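Local coordinates for TssK (Serratia sp. FS14, PDB 5Y0E), which probably serves as a structural component of the type VI secretion system baseplate, as its TssK relatives do in linking the baseplate to the membrane complex, at residues A[95-100]-A[168-173]; A[184-189]-A[291-296]; A[368-373]-A[412-417]. All coordinates share one frame; numbering follows the deposited sequence.

Interaction 1: residues A[95-100]-A[168-173]; sequences GENVVL and VTRVLE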
loop_
_atom_site.group_PDB
_atom_site.type_symbol
_atom_site.label_atom_id
_atom_site.label_comp_id
_atom_site.label_asym_id
_atom_site.label_seq_id
_atom_site.Cartn_x
_atom_site.Cartn_y
_atom_site.Cartn_z
ATOM N N GLY A 95 32.341 12.776 -11.179
ATOM C CA GLY A 95 31.710 12.291 -9.987
ATOM C C GLY A 95 31.152 13.436 -9.189
ATOM O O GLY A 95 31.293 13.479 -7.994
ATOM N N GLU A 96 30.529 14.385 -9.854
ATOM C CA GLU A 96 29.932 15.505 -9.150
ATOM C C GLU A 96 28.424 15.525 -9.374
ATOM O O GLU A 96 27.928 15.121 -10.426
ATOM C CB GLU A 96 30.559 16.817 -9.601
ATOM C CG GLU A 96 30.003 18.033 -8.897
ATOM C CD GLU A 96 30.942 18.580 -7.862
ATOM O OE1 GLU A 96 32.167 18.479 -8.064
ATOM O OE2 GLU A 96 30.454 19.111 -6.846
ATOM N N ASN A 97 27.692 15.987 -8.371
ATOM C CA ASN A 97 26.241 16.040 -8.448
ATOM C C ASN A 97 25.773 17.370 -9.014
ATOM O O ASN A 97 26.256 18.427 -8.612
ATOM C CB ASN A 97 25.625 15.814 -7.076
ATOM C CG ASN A 97 25.541 14.368 -6.730
ATOM O OD1 ASN A 97 25.422 13.532 -7.610
ATOM N ND2 ASN A 97 25.590 14.056 -5.452
ATOM N N VAL A 98 24.825 17.303 -9.941
ATOM C CA VAL A 98 24.182 18.463 -10.537
ATOM C C VAL A 98 22.771 18.589 -9.980
ATOM O O VAL A 98 22.032 17.606 -9.910
ATOM C CB VAL A 98 24.150 18.334 -12.067
ATOM C CG1 VAL A 98 23.669 19.614 -12.692
ATOM C CG2 VAL A 98 25.507 17.980 -12.578
ATOM N N VAL A 99 22.384 19.806 -9.627
ATOM C CA VAL A 99 21.100 20.071 -8.997
ATOM C C VAL A 99 20.304 21.107 -9.781
ATOM O O VAL A 99 20.832 21.851 -10.601
ATOM C CB VAL A 99 21.267 20.560 -7.555
ATOM C CG1 VAL A 99 22.025 19.552 -6.751
ATOM C CG2 VAL A 99 21.968 21.898 -7.555
ATOM N N LEU A 100 19.005 21.138 -9.507
ATOM C CA LEU A 100 18.129 22.236 -9.896
ATOM C C LEU A 100 17.886 23.073 -8.657
ATOM O O LEU A 100 17.470 22.543 -7.634
ATOM C CB LEU A 100 16.815 21.710 -10.457
ATOM C CG LEU A 100 15.804 22.743 -10.939
ATOM C CD1 LEU A 100 16.467 23.681 -11.905
ATOM C CD2 LEU A 100 14.616 22.072 -11.583
ATOM N N VAL A 168 19.390 16.320 -9.766
ATOM C CA VAL A 168 19.008 15.977 -11.126
ATOM C C VAL A 168 19.778 14.769 -11.647
ATOM O O VAL A 168 19.196 13.895 -12.292
ATOM C CB VAL A 168 19.194 17.190 -12.065
ATOM C CG1 VAL A 168 18.921 16.804 -13.508
ATOM C CG2 VAL A 168 18.322 18.348 -11.625
ATOM N N THR A 169 21.085 14.711 -11.398
ATOM C CA THR A 169 21.927 13.709 -12.027
ATOM C C THR A 169 23.339 13.820 -11.481
ATOM O O THR A 169 23.677 14.743 -10.740
ATOM C CB THR A 169 21.930 13.866 -13.541
ATOM O OG1 THR A 169 22.444 12.679 -14.132
ATOM C CG2 THR A 169 22.765 15.038 -13.950
ATOM N N ARG A 170 24.165 12.857 -11.863
ATOM C CA ARG A 170 25.575 12.861 -11.500
ATOM C C ARG A 170 26.423 12.657 -12.742
ATOM O O ARG A 170 26.170 11.747 -13.539
ATOM C CB ARG A 170 25.892 11.787 -10.467
ATOM C CG ARG A 170 27.362 11.435 -10.375
ATOM C CD ARG A 170 27.627 10.422 -9.262
ATOM N NE ARG A 170 27.805 11.082 -7.986
ATOM C CZ ARG A 170 28.944 11.092 -7.310
ATOM N NH1 ARG A 170 30.001 10.446 -7.782
ATOM N NH2 ARG A 170 29.019 11.733 -6.153
ATOM N N VAL A 171 27.414 13.516 -12.916
ATOM C CA VAL A 171 28.383 13.358 -13.992
ATOM C C VAL A 171 29.482 12.425 -13.512
ATOM O O VAL A 171 30.116 12.676 -12.488
ATOM C CB VAL A 171 28.968 14.704 -14.435
ATOM C CG1 VAL A 171 29.863 14.478 -15.627
ATOM C CG2 VAL A 171 27.875 15.682 -14.795
ATOM N N LEU A 172 29.696 11.342 -14.241
ATOM C CA LEU A 172 30.762 10.415 -13.898
ATOM C C LEU A 172 32.047 10.724 -14.644
ATOM O O LEU A 172 33.131 10.683 -14.058
ATOM C CB LEU A 172 30.341 8.984 -14.208
ATOM C CG LEU A 172 29.273 8.385 -13.312
ATOM C CD1 LEU A 172 28.926 7.003 -13.809
ATOM C CD2 LEU A 172 29.737 8.364 -11.872
ATOM N N GLU A 173 31.936 11.039 -15.925
ATOM C CA GLU A 173 33.092 11.172 -16.789
ATOM C C GLU A 173 32.755 12.147 -17.907
ATOM O O GLU A 173 31.637 12.138 -18.432
ATOM C CB GLU A 173 33.499 9.802 -17.345
ATOM C CG GLU A 173 34.221 9.836 -18.676
ATOM C CD GLU A 173 34.636 8.456 -19.148
ATOM O OE1 GLU A 173 35.381 7.765 -18.421
ATOM O OE2 GLU A 173 34.213 8.057 -20.245
#

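Interaction 2: residues A[184-189]-A[291-296]; sequences TAQIPP and HDNLAL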
loop_
_atom_site.group_PDB
_atom_site.type_symbol
_atom_site.label_atom_id
_atom_site.label_comp_id
_atom_site.label_asym_id
_atom_site.label_seq_id
_atom_site.Cartn_x
_atom_site.Cartn_y
_atom_site.Cartn_z
ATOM N N THR A 184 23.448 6.750 -14.629
ATOM C CA THR A 184 22.045 6.422 -14.803
ATOM C C THR A 184 21.424 5.715 -13.609
ATOM O O THR A 184 20.219 5.474 -13.622
ATOM C CB THR A 184 21.855 5.542 -16.030
ATOM O OG1 THR A 184 22.730 4.421 -15.927
ATOM C CG2 THR A 184 22.157 6.314 -17.272
ATOM N N ALA A 185 22.175 5.348 -12.593
ATOM C CA ALA A 185 21.542 4.669 -11.481
ATOM C C ALA A 185 20.963 5.629 -10.468
ATOM O O ALA A 185 20.130 5.217 -9.662
ATOM C CB ALA A 185 22.531 3.741 -10.780
ATOM N N GLN A 186 21.385 6.886 -10.476
ATOM C CA GLN A 186 20.903 7.827 -9.484
ATOM C C GLN A 186 19.480 8.250 -9.812
ATOM O O GLN A 186 19.121 8.430 -10.976
ATOM C CB GLN A 186 21.820 9.036 -9.397
ATOM C CG GLN A 186 23.201 8.682 -8.882
ATOM C CD GLN A 186 23.190 7.585 -7.819
ATOM O OE1 GLN A 186 22.967 7.852 -6.640
ATOM N NE2 GLN A 186 23.455 6.345 -8.235
ATOM N N ILE A 187 18.663 8.355 -8.775
ATOM C CA ILE A 187 17.249 8.658 -8.904
ATOM C C ILE A 187 16.994 10.001 -8.241
ATOM O O ILE A 187 17.269 10.164 -7.055
ATOM C CB ILE A 187 16.366 7.574 -8.269
ATOM C CG1 ILE A 187 16.582 6.252 -8.981
ATOM C CG2 ILE A 187 14.925 7.986 -8.327
ATOM C CD1 ILE A 187 16.154 5.075 -8.184
ATOM N N PRO A 188 16.458 10.974 -8.951
ATOM C CA PRO A 188 16.124 12.255 -8.334
ATOM C C PRO A 188 15.037 12.089 -7.290
ATOM O O PRO A 188 14.290 11.103 -7.306
ATOM C CB PRO A 188 15.627 13.093 -9.516
ATOM C CG PRO A 188 16.089 12.386 -10.718
ATOM C CD PRO A 188 16.167 10.943 -10.385
ATOM N N PRO A 189 14.922 13.018 -6.348
ATOM C CA PRO A 189 13.739 13.029 -5.485
ATOM C C PRO A 189 12.496 13.167 -6.344
ATOM O O PRO A 189 12.362 14.107 -7.117
ATOM C CB PRO A 189 13.969 14.247 -4.594
ATOM C CG PRO A 189 14.899 15.102 -5.365
ATOM C CD PRO A 189 15.801 14.156 -6.074
ATOM N N HIS A 291 14.197 10.204 0.980
ATOM C CA HIS A 291 13.598 10.798 -0.204
ATOM C C HIS A 291 14.657 11.324 -1.162
ATOM O O HIS A 291 14.458 11.301 -2.375
ATOM C CB HIS A 291 12.625 11.906 0.204
ATOM C CG HIS A 291 11.704 12.334 -0.894
ATOM N ND1 HIS A 291 10.810 11.478 -1.490
ATOM C CD2 HIS A 291 11.554 13.525 -1.517
ATOM C CE1 HIS A 291 10.149 12.120 -2.430
ATOM N NE2 HIS A 291 10.581 13.364 -2.466
ATOM N N ASP A 292 15.793 11.776 -0.649
ATOM C CA ASP A 292 16.822 12.363 -1.490
ATOM C C ASP A 292 17.945 11.389 -1.821
ATOM O O ASP A 292 19.004 11.818 -2.265
ATOM C CB ASP A 292 17.377 13.629 -0.842
ATOM C CG ASP A 292 16.335 14.735 -0.744
ATOM O OD1 ASP A 292 15.976 15.305 -1.787
ATOM O OD2 ASP A 292 15.868 15.037 0.371
ATOM N N ASN A 293 17.732 10.091 -1.634
ATOM C CA ASN A 293 18.661 9.093 -2.136
ATOM C C ASN A 293 17.933 7.785 -2.408
ATOM O O ASN A 293 18.180 6.773 -1.750
ATOM C CB ASN A 293 19.805 8.879 -1.150
ATOM C CG ASN A 293 20.979 8.134 -1.768
ATOM O OD1 ASN A 293 20.863 7.463 -2.794
ATOM N ND2 ASN A 293 22.118 8.263 -1.139
ATOM N N LEU A 294 17.052 7.802 -3.396
ATOM C CA LEU A 294 16.164 6.676 -3.600
ATOM C C LEU A 294 16.888 5.475 -4.161
ATOM O O LEU A 294 16.536 4.346 -3.821
ATOM C CB LEU A 294 15.001 7.081 -4.502
ATOM C CG LEU A 294 14.007 8.055 -3.845
ATOM C CD1 LEU A 294 12.990 8.572 -4.834
ATOM C CD2 LEU A 294 13.305 7.439 -2.670
ATOM N N ALA A 295 17.906 5.696 -4.996
ATOM C CA ALA A 295 18.700 4.586 -5.517
ATOM C C ALA A 295 19.346 3.780 -4.397
ATOM O O ALA A 295 19.340 2.546 -4.425
ATOM C CB ALA A 295 19.759 5.104 -6.474
ATOM N N LEU A 296 19.893 4.453 -3.400
ATOM C CA LEU A 296 20.488 3.743 -2.284
ATOM C C LEU A 296 19.460 2.911 -1.540
ATOM O O LEU A 296 19.607 1.692 -1.419
ATOM C CB LEU A 296 21.150 4.721 -1.329
ATOM C CG LEU A 296 21.707 3.983 -0.123
ATOM C CD1 LEU A 296 22.962 3.243 -0.507
ATOM C CD2 LEU A 296 21.962 4.910 1.029
HETATM O O HOH W 1 18.918 8.229 -6.015
#

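Interaction 3: residues A[368-373]-A[412-417]; sequences IAPVTR and GDLWKQ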
loop_
_atom_site.group_PDB
_atom_site.type_symbol
_atom_site.label_atom_id
_atom_site.label_comp_id
_atom_site.label_asym_id
_atom_site.label_seq_id
_atom_site.Cartn_x
_atom_site.Cartn_y
_atom_site.Cartn_z
ATOM N N ILE A 368 10.152 -18.899 -33.585
ATOM C CA ILE A 368 10.659 -17.847 -32.752
ATOM C C ILE A 368 11.406 -16.821 -33.571
ATOM O O ILE A 368 12.265 -17.152 -34.365
ATOM C CB ILE A 368 11.571 -18.417 -31.654
ATOM C CG1 ILE A 368 10.753 -19.117 -30.590
ATOM C CG2 ILE A 368 12.373 -17.332 -30.984
ATOM C CD1 ILE A 368 11.528 -20.186 -29.880
ATOM N N ALA A 369 11.058 -15.563 -33.348
ATOM C CA ALA A 369 11.671 -14.449 -34.030
ATOM C C ALA A 369 11.371 -13.170 -33.301
ATOM O O ALA A 369 10.724 -13.179 -32.269
ATOM C CB ALA A 369 11.155 -14.362 -35.436
ATOM N N PRO A 370 11.835 -12.051 -33.853
ATOM C CA PRO A 370 11.637 -10.722 -33.292
ATOM C C PRO A 370 10.287 -10.221 -33.718
ATOM O O PRO A 370 9.855 -10.541 -34.804
ATOM C CB PRO A 370 12.748 -9.908 -33.936
ATOM C CG PRO A 370 13.661 -10.905 -34.569
ATOM C CD PRO A 370 12.757 -12.006 -34.983
ATOM N N VAL A 371 9.643 -9.426 -32.884
ATOM C CA VAL A 371 8.297 -8.953 -33.162
ATOM C C VAL A 371 8.045 -8.377 -34.526
ATOM O O VAL A 371 7.032 -8.671 -35.143
ATOM C CB VAL A 371 7.811 -7.938 -32.127
ATOM C CG1 VAL A 371 7.716 -8.612 -30.775
ATOM C CG2 VAL A 371 8.740 -6.748 -32.053
ATOM N N THR A 372 8.971 -7.548 -34.993
ATOM C CA THR A 372 8.874 -6.918 -36.302
ATOM C C THR A 372 8.813 -7.993 -37.359
ATOM O O THR A 372 7.965 -7.963 -38.233
ATOM C CB THR A 372 10.095 -6.038 -36.578
ATOM O OG1 THR A 372 11.172 -6.858 -37.031
ATOM C CG2 THR A 372 10.531 -5.337 -35.311
ATOM N N ARG A 373 9.765 -8.915 -37.287
ATOM C CA ARG A 373 9.914 -9.980 -38.270
ATOM C C ARG A 373 9.167 -11.274 -38.051
ATOM O O ARG A 373 9.495 -12.272 -38.664
ATOM C CB ARG A 373 11.394 -10.336 -38.408
ATOM C CG ARG A 373 11.674 -11.405 -39.444
ATOM C CD ARG A 373 11.154 -11.012 -40.804
ATOM N NE ARG A 373 11.725 -9.746 -41.228
ATOM C CZ ARG A 373 12.901 -9.634 -41.835
ATOM N NH1 ARG A 373 13.617 -10.720 -42.095
ATOM N NH2 ARG A 373 13.362 -8.443 -42.189
ATOM N N GLY A 412 23.305 -18.476 -37.914
ATOM C CA GLY A 412 22.431 -18.083 -38.993
ATOM C C GLY A 412 22.381 -16.583 -39.092
ATOM O O GLY A 412 23.053 -15.889 -38.364
ATOM N N ASP A 413 21.574 -16.080 -40.008
ATOM C CA ASP A 413 21.459 -14.654 -40.182
ATOM C C ASP A 413 20.315 -14.142 -39.330
ATOM O O ASP A 413 20.331 -13.012 -38.874
ATOM C CB ASP A 413 21.255 -14.306 -41.663
ATOM C CG ASP A 413 22.432 -14.746 -42.545
ATOM O OD1 ASP A 413 22.929 -15.879 -42.358
ATOM O OD2 ASP A 413 22.854 -13.961 -43.426
ATOM N N LEU A 414 19.341 -14.998 -39.037
ATOM C CA LEU A 414 18.199 -14.583 -38.216
ATOM C C LEU A 414 18.604 -14.190 -36.822
ATOM O O LEU A 414 18.032 -13.284 -36.240
ATOM C CB LEU A 414 17.129 -15.647 -38.152
ATOM C CG LEU A 414 15.997 -15.216 -37.237
ATOM C CD1 LEU A 414 15.297 -13.977 -37.756
ATOM C CD2 LEU A 414 15.015 -16.351 -37.093
ATOM N N TRP A 415 19.605 -14.865 -36.279
ATOM C CA TRP A 415 20.128 -14.513 -34.982
ATOM C C TRP A 415 20.504 -13.031 -34.869
ATOM O O TRP A 415 20.157 -12.388 -33.892
ATOM C CB TRP A 415 21.327 -15.379 -34.643
ATOM C CG TRP A 415 21.656 -15.249 -33.234
ATOM C CD1 TRP A 415 22.843 -14.888 -32.702
ATOM C CD2 TRP A 415 20.761 -15.439 -32.143
ATOM N NE1 TRP A 415 22.751 -14.854 -31.333
ATOM C CE2 TRP A 415 21.475 -15.189 -30.972
ATOM C CE3 TRP A 415 19.426 -15.805 -32.049
ATOM C CZ2 TRP A 415 20.896 -15.286 -29.726
ATOM C CZ3 TRP A 415 18.861 -15.902 -30.824
ATOM C CH2 TRP A 415 19.588 -15.649 -29.675
ATOM N N LYS A 416 21.183 -12.479 -35.878
ATOM C CA LYS A 416 21.592 -11.072 -35.869
ATOM C C LYS A 416 20.445 -10.116 -35.725
ATOM O O LYS A 416 20.564 -9.113 -35.049
ATOM C CB LYS A 416 22.366 -10.687 -37.118
ATOM C CG LYS A 416 23.208 -11.788 -37.703
ATOM C CD LYS A 416 24.351 -12.128 -36.777
ATOM C CE LYS A 416 24.812 -13.543 -37.038
ATOM N NZ LYS A 416 24.624 -13.870 -38.473
ATOM N N GLN A 417 19.322 -10.410 -36.356
ATOM C CA GLN A 417 18.189 -9.535 -36.227
ATOM C C GLN A 417 17.773 -9.505 -34.773
ATOM O O GLN A 417 17.537 -8.436 -34.222
ATOM C CB GLN A 417 17.047 -9.977 -37.119
ATOM C CG GLN A 417 16.142 -8.836 -37.534
ATOM C CD GLN A 417 15.399 -9.094 -38.832
ATOM O OE1 GLN A 417 15.657 -10.063 -39.537
ATOM N NE2 GLN A 417 14.468 -8.213 -39.148
#

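Interaction 1: residues A[95-100]-A[168-173]
Two neighbouring antiparallel strands of a six-stranded mixed sheet, 96-103 and 163-174, meet here with a beta bulge at each end of the contact. The central pairing is regular. Val98 N gives a nearly straight bond to Thr169 O (2.9 Å, 170° at the hydrogen), and Val171 N reaches Glu96 O at 3.0 Å. Near the start of the first strand, Gly95 and Glu96 both face Val171 in a G1 bulge, where Val171 O takes a bond from Glu96 N at 3.2 Å and a weak one from Gly95 N. Glycine suits the first bulge position, since its phi is positive (63°), and having no side chain it leaves room for Arg170. At the other end Val168 and Thr169 both face Val98, a classic bulge in which Val98 O accepts from Val168 N at 2.9 Å and more weakly from Thr169 N.

The Arg170 chain bends at chi3 (-86°), which brings its guanidinium beneath Gly95 O; that oxygen lies over one face, not hydrogen-bonded. Asn97 OD1 comes instead at the guanidinium edge, taking a weak bond from Arg170 NE at 3.4 Å, and Asn97 ND2 bonds weakly to Glu156. On the opposite face of the sheet the beta-branched Val98, Thr169 and Val171 suit the extended backbone: Val98 CG2 meets Val171 CG2 at 4.0 Å, and Val171 also packs on Leu180 and Leu182 of the next strand. Glu96 shares this face, its OE2 hydrogen-bonded to Ser157 OG. At the second bulge, Val168 CG2 lies 3.9 Å from Leu100 CB, an apolar contact in the buried part of the pair. The whole is an antiparallel strand pair inside a mixed sheet, with a G1 bulge at one end and a classic bulge at the other.

Interaction 2: residues A[184-189]-A[291-296]
The irregular segment 184-189 runs past the first turn of helix 294-309, with the CA atoms of Ile187 and Ala295 5.5 Å apart. A water joins the two backbones, accepting from Ile187 N at 2.8 Å and from Ala295 N at 2.9 Å. It thus satisfies a first-turn amide, which has no preceding turn of helix to supply a carbonyl partner. Another such amide is met by Asn293, the N-cap residue: its OD1 accepts from Leu296 N at 3.2 Å, with the donor above the amide plane. Asparagine suits this place because its short side chain carries a carbonyl acceptor back to an amide of the first turn.

Ile187 fills the apolar side of the contact with both of its branches. With CG1 anti to the carbonyl carbon (chi1 -62°), CD1 comes over the backbone of Ala295, while CG2 lies 3.9 Å from Leu294 CB, the two side chains crossing at about a right angle. Ile187 also packs on Val198, Leu199 and Phe202 of helix 197-222, a setting that suits a branched aliphatic side chain. The small Ala295 lets the loop come close: its CB is 3.2 Å from Ala185 O. Farther along, Pro189 CB touches Asp292 OD1 at 3.6 Å and approaches His291 CD2 obliquely at 4.0 Å; the compact proline ring, with no amide N-H to satisfy, suits this place. Both polar residues have other partners, His291 in Tyr289 and the carbonyl of Trp43, and Asp292 OD1 in the indole NH of Trp43. A proline-containing connector laid against an asparagine-capped helix start thus joins the sheet ending in strand 180-182 to helices 197-222 and 294-309.

Interaction 3: residues A[368-373]-A[412-417]
Leu414 of the short helix 414-419 packs against Pro370 of the segment that carries strand 366-370, an outer strand, within this chain, of the antiparallel C-terminal sheet. Leu414 CD1 lies 4.2 Å from Pro370 CD, and its other branch, CD2, lies 4.0 Å from Ile368 O, so the two methyls of the fork are shared between Pro370 and the carbonyl of Ile368. The rigid, apolar Pro370 also meets the helix through CG, 4.3 Å from Gln417 CB. Beyond its CB, Gln417 stretches out from the helix to Arg373, whose chain doubles back through bends at chi2 and chi3 (both 57°). Gln417 NE2 lies over one face of the Arg373 guanidinium, toward its rim, with the amide and guanidinium planes 85° apart. NE2 is 3.2 Å from Arg373 NH2, but both are donors, so this is contact without a hydrogen bond; Arg373 NH1 and Gln417 OE1 are also close, but too badly angled to bond.

Farther out, Ile385 touches both Ile368 and Leu414, and Ile368 packs on Phe424 and Leu426 of the adjoining strand 423-428. Within segment 412-417, Lys416 NZ is hydrogen-bonded to Gly412 O at 2.6 Å.

Going from the N terminus, the three contacts follow one another in series, and none nests within or crosses another. Interaction 1 closes a loop rich in beta-strands, from 101 to 167, into the six-stranded sheet. The chain then passes through strand 180-182 and enters interaction 2, which closes a helical excursion containing helices 197-222, 229-253 and 259-273. Interactions 1 and 2 touch directly, Val168 O lying 3.8 Å from Pro188 CG, so the strand pair of interaction 1 packs on the loop that interaction 2 joins to helix 294-309. Interaction 3 closes the short span from 374 to 411 within the separate C-terminal sheet region; its centre is about 39 Å from that of interaction 1 and about 37 Å from that of interaction 2.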